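Local coordinates for glycoside hydrolase 15-related protein (Kribbella flavida, PDB 5Z3E), which hydrolyses the alpha-1,6-glucosidic linkage of isomaltose from the non-reducing end, releasing beta-D-glucose and D-glucose in the intracellular breakdown of a cyclic tetrasaccharide, at residues Y59-T64 and Y71-D76; G94-W99 and G154-S159. The protein carries 1 engineered substitution. All blocks are in the same frame, centred on the assembly; numbering follows the deposited sequence. Where two conformers were deposited one is given.

Interaction 1. Residues Y59-T64 and Y71-D76; sequences YPAAPT and YAWLRD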
ATOM      1  N   TYR A  59       9.792  -9.564   0.721  1.00  9.24           N
ATOM      2  CA  TYR A  59       9.544  -9.135   2.101  1.00  9.70           C
ATOM      3  C   TYR A  59       8.317  -9.887   2.610  1.00  9.81           C
ATOM      4  O   TYR A  59       7.260  -9.794   2.017  1.00 11.15           O
ATOM      5  CB  TYR A  59       9.299  -7.632   2.218  1.00  9.80           C
ATOM      6  CG  TYR A  59      10.473  -6.752   1.856  1.00  9.40           C
ATOM      7  CD1 TYR A  59      11.692  -6.850   2.513  1.00  9.94           C
ATOM      8  CD2 TYR A  59      10.353  -5.776   0.868  1.00  9.24           C
ATOM      9  CE1 TYR A  59      12.743  -6.018   2.200  1.00 10.00           C
ATOM     10  CE2 TYR A  59      11.391  -4.938   0.557  1.00  9.32           C
ATOM     11  CZ  TYR A  59      12.597  -5.055   1.211  1.00  9.53           C
ATOM     12  OH  TYR A  59      13.599  -4.192   0.852  1.00 10.74           O
ATOM     13  N   PRO A  60       8.440 -10.607   3.738  1.00 10.56           N
ATOM     14  CA  PRO A  60       7.239 -11.207   4.326  1.00 11.01           C
ATOM     15  C   PRO A  60       6.368 -10.115   4.922  1.00 11.14           C
ATOM     16  O   PRO A  60       6.839  -9.069   5.311  1.00 12.50           O
ATOM     17  CB  PRO A  60       7.814 -12.092   5.418  1.00 12.48           C
ATOM     18  CG  PRO A  60       9.051 -11.359   5.866  1.00 12.65           C
ATOM     19  CD  PRO A  60       9.641 -10.814   4.581  1.00 10.66           C
ATOM     20  N   ALA A  61       5.087 -10.389   5.043  1.00 11.82           N
ATOM     21  CA  ALA A  61       4.213  -9.419   5.696  1.00 12.30           C
ATOM     22  C   ALA A  61       4.431  -9.415   7.202  1.00 11.95           C
ATOM     23  O   ALA A  61       4.465  -8.333   7.831  1.00 12.03           O
ATOM     24  CB  ALA A  61       2.752  -9.718   5.387  1.00 15.41           C
ATOM     25  N   ALA A  62       4.486 -10.596   7.775  1.00 13.64           N
ATOM     26  CA  ALA A  62       4.406 -10.723   9.236  1.00 15.54           C
ATOM     27  C   ALA A  62       4.976 -12.086   9.592  1.00 16.60           C
ATOM     28  O   ALA A  62       4.243 -13.081   9.654  1.00 17.54           O
ATOM     29  CB  ALA A  62       2.969 -10.630   9.683  1.00 19.58           C
ATOM     30  N   PRO A  63       6.278 -12.141   9.823  1.00 18.37           N
ATOM     31  CA  PRO A  63       6.981 -13.410  10.023  1.00 20.40           C
ATOM     32  C   PRO A  63       6.561 -14.234  11.223  1.00 20.33           C
ATOM     33  O   PRO A  63       6.804 -15.440  11.202  1.00 25.04           O
ATOM     34  CB  PRO A  63       8.432 -12.959  10.088  1.00 28.02           C
ATOM     35  CG  PRO A  63       8.415 -11.471  10.404  1.00 27.87           C
ATOM     36  CD  PRO A  63       7.186 -10.979   9.824  1.00 22.96           C
ATOM     37  N   THR A  64       5.942 -13.628  12.211  1.00 18.95           N
ATOM     38  CA  THR A  64       5.535 -14.386  13.390  1.00 20.41           C
ATOM     39  C   THR A  64       4.047 -14.454  13.594  1.00 19.13           C
ATOM     40  O   THR A  64       3.587 -14.952  14.633  1.00 23.74           O
ATOM     41  CB  THR A  64       6.159 -13.845  14.679  1.00 23.98           C
ATOM     42  OG1 THR A  64       5.685 -12.510  14.874  1.00 23.38           O
ATOM     43  CG2 THR A  64       7.653 -13.837  14.559  1.00 31.28           C
ATOM     44  N   TYR A  71       4.024 -15.960   3.593  1.00 10.86           N
ATOM     45  CA  TYR A  71       3.403 -15.229   2.502  1.00 10.61           C
ATOM     46  C   TYR A  71       3.916 -13.807   2.379  1.00 10.01           C
ATOM     47  O   TYR A  71       4.246 -13.132   3.367  1.00 11.22           O
ATOM     48  CB  TYR A  71       1.883 -15.220   2.644  1.00 11.10           C
ATOM     49  CG  TYR A  71       1.295 -16.614   2.671  1.00 11.10           C
ATOM     50  CD1 TYR A  71       1.376 -17.441   1.572  1.00 11.37           C
ATOM     51  CD2 TYR A  71       0.672 -17.108   3.801  1.00 13.22           C
ATOM     52  CE1 TYR A  71       0.861 -18.723   1.599  1.00 12.60           C
ATOM     53  CE2 TYR A  71       0.146 -18.384   3.830  1.00 14.18           C
ATOM     54  CZ  TYR A  71       0.226 -19.183   2.724  1.00 13.75           C
ATOM     55  OH  TYR A  71      -0.294 -20.457   2.736  1.00 17.46           O
ATOM     56  N   ALA A  72       3.923 -13.352   1.132  1.00  9.65           N
ATOM     57  CA  ALA A  72       4.270 -11.996   0.749  1.00  9.48           C
ATOM     58  C   ALA A  72       3.123 -11.374  -0.025  1.00  9.25           C
ATOM     59  O   ALA A  72       2.460 -12.049  -0.815  1.00 10.03           O
ATOM     60  CB  ALA A  72       5.513 -11.989  -0.096  1.00 10.84           C
ATOM     61  N   TRP A  73       2.926 -10.078   0.187  1.00  8.92           N
ATOM     62  CA  TRP A  73       1.960  -9.278  -0.529  1.00  8.43           C
ATOM     63  C   TRP A  73       2.688  -8.174  -1.272  1.00  8.24           C
ATOM     64  O   TRP A  73       3.620  -7.558  -0.739  1.00  8.81           O
ATOM     65  CB  TRP A  73       0.985  -8.602   0.427  1.00  9.31           C
ATOM     66  CG  TRP A  73      -0.144  -9.417   0.976  1.00  9.97           C
ATOM     67  CD1 TRP A  73      -1.457  -9.223   0.672  1.00 11.43           C
ATOM     68  CD2 TRP A  73      -0.121 -10.440   1.974  1.00 11.11           C
ATOM     69  NE1 TRP A  73      -2.255 -10.054   1.389  1.00 13.68           N
ATOM     70  CE2 TRP A  73      -1.466 -10.816   2.213  1.00 13.17           C
ATOM     71  CE3 TRP A  73       0.885 -11.068   2.722  1.00 11.66           C
ATOM     72  CZ2 TRP A  73      -1.819 -11.755   3.176  1.00 14.98           C
ATOM     73  CZ3 TRP A  73       0.540 -12.021   3.674  1.00 13.51           C
ATOM     74  CH2 TRP A  73      -0.809 -12.356   3.890  1.00 14.99           C
ATOM     75  N   LEU A  74       2.240  -7.867  -2.488  1.00  7.44           N
ATOM     76  CA  LEU A  74       2.800  -6.747  -3.219  1.00  7.36           C
ATOM     77  C   LEU A  74       2.474  -5.399  -2.566  1.00  7.26           C
ATOM     78  O   LEU A  74       3.285  -4.478  -2.652  1.00  7.52           O
ATOM     79  CB  LEU A  74       2.357  -6.746  -4.683  1.00  7.45           C
ATOM     80  CG  LEU A  74       2.780  -7.954  -5.475  1.00 10.23           C
ATOM     81  CD1 LEU A  74       2.400  -7.762  -6.930  1.00 14.00           C
ATOM     82  CD2 LEU A  74       4.227  -8.258  -5.340  1.00 13.56           C
ATOM     83  N   ARG A  75       1.310  -5.266  -1.928  1.00  7.35           N
ATOM     84  CA  ARG A  75       0.959  -4.029  -1.217  1.00  7.78           C
ATOM     85  C   ARG A  75       1.951  -3.774  -0.087  1.00  7.35           C
ATOM     86  O   ARG A  75       2.689  -2.789  -0.080  1.00  7.95           O
ATOM     87  CB  ARG A  75      -0.480  -4.120  -0.726  1.00  8.01           C
ATOM     88  CG  ARG A  75      -0.891  -3.051   0.259  1.00  8.11           C
ATOM     89  CD  ARG A  75      -2.371  -3.108   0.567  1.00  8.61           C
ATOM     90  NE  ARG A  75      -2.744  -4.350   1.188  1.00 10.14           N
ATOM     91  CZ  ARG A  75      -3.459  -5.326   0.619  1.00 13.05           C
ATOM     92  NH1 ARG A  75      -3.628  -6.451   1.278  1.00 18.23           N
ATOM     93  NH2 ARG A  75      -4.008  -5.150  -0.561  1.00 15.01           N
ATOM     94  N   ASP A  76       1.994  -4.701   0.874  1.00  7.79           N
ATOM     95  CA  ASP A  76       2.901  -4.531   2.001  1.00  7.97           C
ATOM     96  C   ASP A  76       4.327  -4.379   1.502  1.00  7.81           C
ATOM     97  O   ASP A  76       5.103  -3.557   1.984  1.00  8.35           O
ATOM     98  CB  ASP A  76       2.863  -5.735   2.941  1.00  8.75           C
ATOM     99  CG  ASP A  76       1.523  -5.976   3.602  1.00  9.15           C
ATOM    100  OD1 ASP A  76       0.525  -6.011   2.855  1.00  9.20           O
ATOM    101  OD2 ASP A  76       1.497  -6.148   4.847  1.00 10.18           O
TER
HETATM  102  O   HOH W   1       4.670  -8.791   2.226  1.00 12.68           O
HETATM  103  O   HOH W   2       6.418  -8.613  -0.326  1.00 17.11           O
HETATM  104  O   HOH W   3       3.829  -6.168   6.218  1.00 11.14           O
HETATM  105  O   HOH W   4       4.397 -13.162   6.145  1.00 14.90           O
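Ala61 and Tyr71 make the one direct hydrogen bond between 59-64 and 71-76, a weak one in which Ala61 N lies 3.3 Å from Tyr71 O. The N-H is nearly in line with its acceptor (164°), so length rather than direction weakens it. Four waters add to this thin polar link. One accepts from Trp73 N at 3.0 Å and also bonds Tyr59 O; a second bridges Tyr59 O to Trp73 O; another bridges Ala62 N to Tyr71 O, donating to the latter at 2.8 Å. The fourth donates to both Ala61 O and Asp76 OD2, the latter at 2.7 Å, and ties the loop to the first turn of helix 74-87.

Apolar contact centres on the methyl of Ala61, which meets the six-membered ring of the Trp73 indole obliquely, CB lying 3.5 Å from CE3 and 3.6 Å from CZ3. Asp76 keeps CG beside its backbone N (chi1 -63°), which brings OD2 near the same methyl, while OD1 and Arg75 NH1 both hydrogen-bond a glycerol, probably from the crystallisation liquor. The nearest atoms of the Trp73 and Glu198 side chains are about 4 Å apart, Glu198 being the inferred proton donor.

Backbone groups and water thus do most of the joining here, and the small side chain of Ala61 is consistent with the close approach of the loop to Trp73 and Asp76 beside the active site.

Interaction 2. Residues G94-W99 and G154-S159; sequences GRFHDW and GMWLWS
The His97 imidazole meets Trp156 and, in one of two conformers, Ser159 OG at its edge, near its own plane, while Phe96 CD2 lies over one face, offset toward the rim. Imidazole and indole pyrrole ring meet rim to rim with their planes at 42°, neither covering the other. The two helices, 90-105 and 151-167, belong to the (alpha/alpha)6 barrel of family 15 and run in broadly opposing directions; the axes of their short segments stay 11.5 Å apart at closest approach, a separation bridged by His97, Phe96 and Trp156.

The polar link is the bond from Trp156 NE1 to His97 ND1, 2.9 Å long and bent (141° at the hydrogen). The acceptor nitrogen receives it within the imidazole plane, but sits tilted out of the indole plane. With chi1 at -178°, the Trp156 indole extends opposite its own backbone nitrogen and reaches the other helix. Using ND1 as acceptor is consistent with a neutral ring protonated at NE2. His163 and Trp174 also meet this imidazole. A leucine in place of His97 would probably leave the buried indole N-H of Trp156 without its acceptor.

Phe96 adds apolar contact, its CE2 4.0 Å from Trp156 CD1. On the benzo ring of the indole, Trp156 CZ2 lies 4.0 Å from His97 O.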
ATOM      1  N   GLY A  94      16.401  -3.516  -4.162  1.00  8.41           N
ATOM      2  CA  GLY A  94      16.572  -4.129  -5.464  1.00  8.19           C
ATOM      3  C   GLY A  94      16.269  -5.597  -5.478  1.00  7.65           C
ATOM      4  O   GLY A  94      15.751  -6.116  -6.478  1.00  8.04           O
ATOM      5  N   ARG A  95      16.601  -6.300  -4.403  1.00  7.73           N
ATOM      6  CA  ARG A  95      16.298  -7.726  -4.329  1.00  8.11           C
ATOM      7  C   ARG A  95      14.786  -7.970  -4.249  1.00  7.46           C
ATOM      8  O   ARG A  95      14.303  -8.966  -4.800  1.00  7.68           O
ATOM      9  CB  ARG A  95      17.010  -8.419  -3.186  1.00  9.64           C
ATOM     10  CG  ARG A  95      18.547  -8.463  -3.390  1.00 12.85           C
ATOM     11  CD  ARG A  95      19.167  -9.724  -2.803  1.00 15.67           C
ATOM     12  NE  ARG A  95      18.720 -10.854  -3.557  1.00 14.60           N
ATOM     13  CZ  ARG A  95      18.408 -12.089  -2.953  1.00 13.93           C
ATOM     14  NH1 ARG A  95      17.958 -13.033  -3.695  1.00 16.63           N
ATOM     15  NH2 ARG A  95      18.582 -12.264  -1.630  1.00 17.84           N
ATOM     16  N   PHE A  96      14.049  -7.088  -3.568  1.00  7.43           N
ATOM     17  CA  PHE A  96      12.600  -7.180  -3.593  1.00  7.25           C
ATOM     18  C   PHE A  96      12.075  -6.993  -5.018  1.00  6.76           C
ATOM     19  O   PHE A  96      11.243  -7.774  -5.484  1.00  6.92           O
ATOM     20  CB  PHE A  96      11.971  -6.151  -2.645  1.00  7.57           C
ATOM     21  CG  PHE A  96      10.482  -6.092  -2.785  1.00  8.02           C
ATOM     22  CD1 PHE A  96       9.688  -7.107  -2.274  1.00  9.77           C
ATOM     23  CD2 PHE A  96       9.888  -5.044  -3.461  1.00  9.51           C
ATOM     24  CE1 PHE A  96       8.316  -7.052  -2.436  1.00 12.91           C
ATOM     25  CE2 PHE A  96       8.528  -5.008  -3.605  1.00 12.30           C
ATOM     26  CZ  PHE A  96       7.752  -6.005  -3.097  1.00 14.33           C
ATOM     27  N   HIS A  97      12.539  -5.966  -5.714  1.00  6.59           N
ATOM     28  CA  HIS A  97      12.082  -5.742  -7.079  1.00  6.38           C
ATOM     29  C   HIS A  97      12.472  -6.892  -7.981  1.00  6.18           C
ATOM     30  O   HIS A  97      11.696  -7.284  -8.858  1.00  6.38           O
ATOM     31  CB  HIS A  97      12.551  -4.398  -7.599  1.00  6.61           C
ATOM     32  CG  HIS A  97      11.959  -3.278  -6.829  1.00  6.74           C
ATOM     33  ND1 HIS A  97      10.598  -3.135  -6.711  1.00  6.95           N
ATOM     34  CD2 HIS A  97      12.548  -2.305  -6.095  1.00  7.39           C
ATOM     35  CE1 HIS A  97      10.393  -2.093  -5.929  1.00  7.34           C
ATOM     36  NE2 HIS A  97      11.547  -1.576  -5.529  1.00  7.78           N
ATOM     37  N   ASP A  98      13.670  -7.460  -7.778  1.00  6.37           N
ATOM     38  CA  ASP A  98      14.039  -8.660  -8.530  1.00  6.57           C
ATOM     39  C   ASP A  98      13.017  -9.753  -8.309  1.00  6.58           C
ATOM     40  O   ASP A  98      12.586 -10.426  -9.257  1.00  6.87           O
ATOM     41  CB  ASP A  98      15.410  -9.175  -8.071  1.00  6.78           C
ATOM     42  CG  ASP A  98      16.602  -8.383  -8.557  1.00  7.01           C
ATOM     43  OD1 ASP A  98      16.471  -7.572  -9.518  1.00  6.98           O
ATOM     44  OD2 ASP A  98      17.693  -8.602  -7.975  1.00  8.15           O
ATOM     45  N   TRP A  99      12.665  -9.994  -7.058  1.00  6.66           N
ATOM     46  CA  TRP A  99      11.731 -11.064  -6.736  1.00  6.92           C
ATOM     47  C   TRP A  99      10.399 -10.830  -7.426  1.00  6.54           C
ATOM     48  O   TRP A  99       9.874 -11.734  -8.090  1.00  6.85           O
ATOM     49  CB  TRP A  99      11.586 -11.204  -5.223  1.00  7.30           C
ATOM     50  CG  TRP A  99      10.586 -12.243  -4.845  1.00  7.84           C
ATOM     51  CD1 TRP A  99      10.770 -13.580  -4.804  1.00  8.99           C
ATOM     52  CD2 TRP A  99       9.214 -12.013  -4.493  1.00  8.06           C
ATOM     53  NE1 TRP A  99       9.607 -14.214  -4.467  1.00  9.75           N
ATOM     54  CE2 TRP A  99       8.628 -13.281  -4.259  1.00  8.80           C
ATOM     55  CE3 TRP A  99       8.433 -10.871  -4.336  1.00  9.16           C
ATOM     56  CZ2 TRP A  99       7.305 -13.412  -3.901  1.00  9.85           C
ATOM     57  CZ3 TRP A  99       7.134 -11.010  -3.965  1.00 10.24           C
ATOM     58  CH2 TRP A  99       6.572 -12.268  -3.759  1.00 10.70           C
ATOM     59  N   GLY A 154      -0.571  -2.237  -8.986  1.00  7.06           N
ATOM     60  CA  GLY A 154      -0.382  -0.805  -9.167  1.00  7.36           C
ATOM     61  C   GLY A 154       0.672  -0.248  -8.229  1.00  6.53           C
ATOM     62  O   GLY A 154       1.520   0.564  -8.621  1.00  7.17           O
ATOM     63  N   MET A 155       0.631  -0.665  -6.963  0.65  6.50           N
ATOM     64  CA  MET A 155       1.630  -0.222  -6.009  0.65  6.54           C
ATOM     65  C   MET A 155       3.016  -0.624  -6.447  0.65  6.27           C
ATOM     66  O   MET A 155       3.967   0.151  -6.297  0.65  6.63           O
ATOM     67  CB  MET A 155       1.328  -0.759  -4.620  0.65  6.98           C
ATOM     68  CG  MET A 155      -0.018  -0.325  -4.106  0.65  6.93           C
ATOM     69  SD  MET A 155      -0.083  -0.516  -2.340  0.65  7.91           S
ATOM     70  CE  MET A 155      -1.808  -0.197  -2.003  0.65  7.59           C
ATOM     71  N   TRP A 156       3.180  -1.839  -6.979  1.00  6.42           N
ATOM     72  CA  TRP A 156       4.518  -2.264  -7.349  1.00  6.43           C
ATOM     73  C   TRP A 156       5.077  -1.376  -8.456  1.00  6.31           C
ATOM     74  O   TRP A 156       6.233  -0.953  -8.407  1.00  6.50           O
ATOM     75  CB  TRP A 156       4.566  -3.731  -7.772  1.00  6.63           C
ATOM     76  CG  TRP A 156       5.990  -4.095  -8.097  1.00  6.43           C
ATOM     77  CD1 TRP A 156       7.035  -4.038  -7.242  1.00  6.84           C
ATOM     78  CD2 TRP A 156       6.549  -4.410  -9.376  1.00  6.54           C
ATOM     79  NE1 TRP A 156       8.206  -4.329  -7.874  1.00  7.07           N
ATOM     80  CE2 TRP A 156       7.942  -4.550  -9.193  1.00  6.86           C
ATOM     81  CE3 TRP A 156       6.013  -4.600 -10.658  1.00  7.46           C
ATOM     82  CZ2 TRP A 156       8.799  -4.910 -10.239  1.00  7.55           C
ATOM     83  CZ3 TRP A 156       6.875  -4.947 -11.682  1.00  8.66           C
ATOM     84  CH2 TRP A 156       8.252  -5.100 -11.465  1.00  8.28           C
ATOM     85  N   LEU A 157       4.260  -1.073  -9.476  1.00  6.27           N
ATOM     86  CA  LEU A 157       4.717  -0.182 -10.534  1.00  6.23           C
ATOM     87  C   LEU A 157       5.180   1.151  -9.963  1.00  6.19           C
ATOM     88  O   LEU A 157       6.241   1.675 -10.330  1.00  6.81           O
ATOM     89  CB  LEU A 157       3.604   0.042 -11.543  1.00  6.41           C
ATOM     90  CG  LEU A 157       3.253  -1.164 -12.415  1.00  6.81           C
ATOM     91  CD1 LEU A 157       2.116  -0.773 -13.350  1.00  8.03           C
ATOM     92  CD2 LEU A 157       4.444  -1.673 -13.219  1.00  7.27           C
ATOM     93  N   TRP A 158       4.372   1.749  -9.086  1.00  6.21           N
ATOM     94  CA  TRP A 158       4.778   2.985  -8.434  1.00  6.50           C
ATOM     95  C   TRP A 158       6.104   2.817  -7.710  1.00  6.31           C
ATOM     96  O   TRP A 158       7.020   3.646  -7.821  1.00  6.93           O
ATOM     97  CB  TRP A 158       3.667   3.455  -7.472  1.00  7.13           C
ATOM     98  CG  TRP A 158       4.132   4.423  -6.432  1.00  7.52           C
ATOM     99  CD1 TRP A 158       4.428   5.747  -6.587  1.00  8.98           C
ATOM    100  CD2 TRP A 158       4.459   4.103  -5.062  1.00  7.87           C
ATOM    101  NE1 TRP A 158       4.897   6.262  -5.398  1.00  9.10           N
ATOM    102  CE2 TRP A 158       4.922   5.277  -4.460  1.00  8.58           C
ATOM    103  CE3 TRP A 158       4.356   2.949  -4.289  1.00  8.32           C
ATOM    104  CZ2 TRP A 158       5.309   5.320  -3.101  1.00  9.48           C
ATOM    105  CZ3 TRP A 158       4.719   2.982  -2.960  1.00  9.30           C
ATOM    106  CH2 TRP A 158       5.182   4.167  -2.388  1.00  9.62           C
ATOM    107  N   SER A 159       6.231   1.747  -6.940  1.00  6.37           N
ATOM    108  CA  SER A 159       7.408   1.528  -6.115  0.76  6.55           C
ATOM    109  C   SER A 159       8.678   1.372  -6.948  1.00  6.42           C
ATOM    110  O   SER A 159       9.718   1.973  -6.646  1.00  6.98           O
ATOM    111  CB  SER A 159       7.177   0.318  -5.221  0.76  6.94           C
ATOM    112  OG  SER A 159       8.316  -0.064  -4.512  0.76  7.30           O
TER

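In the fold
Both contacts are buried, each about 12 Å from the centre of the chain, but their surroundings differ. Interaction 1 joins a loop to the start of helix 74-87 close to the inferred proton donor, and relies on backbone groups and ordered water; interaction 2 joins two barrel helices away from the annotated sites, through aromatic rings and one side-chain hydrogen bond. Helix 74-87 connects them, since it packs against both helices of interaction 2. Their centres are 13 Å apart and side chains of the two contacts touch: Tyr59 CE2 lies 3.5 Å from Phe96 CB, and Ala72 CB lies 3.8 Å from Trp99 CH2. The hydrated loop contact thus merges into the aromatic interior of the barrel.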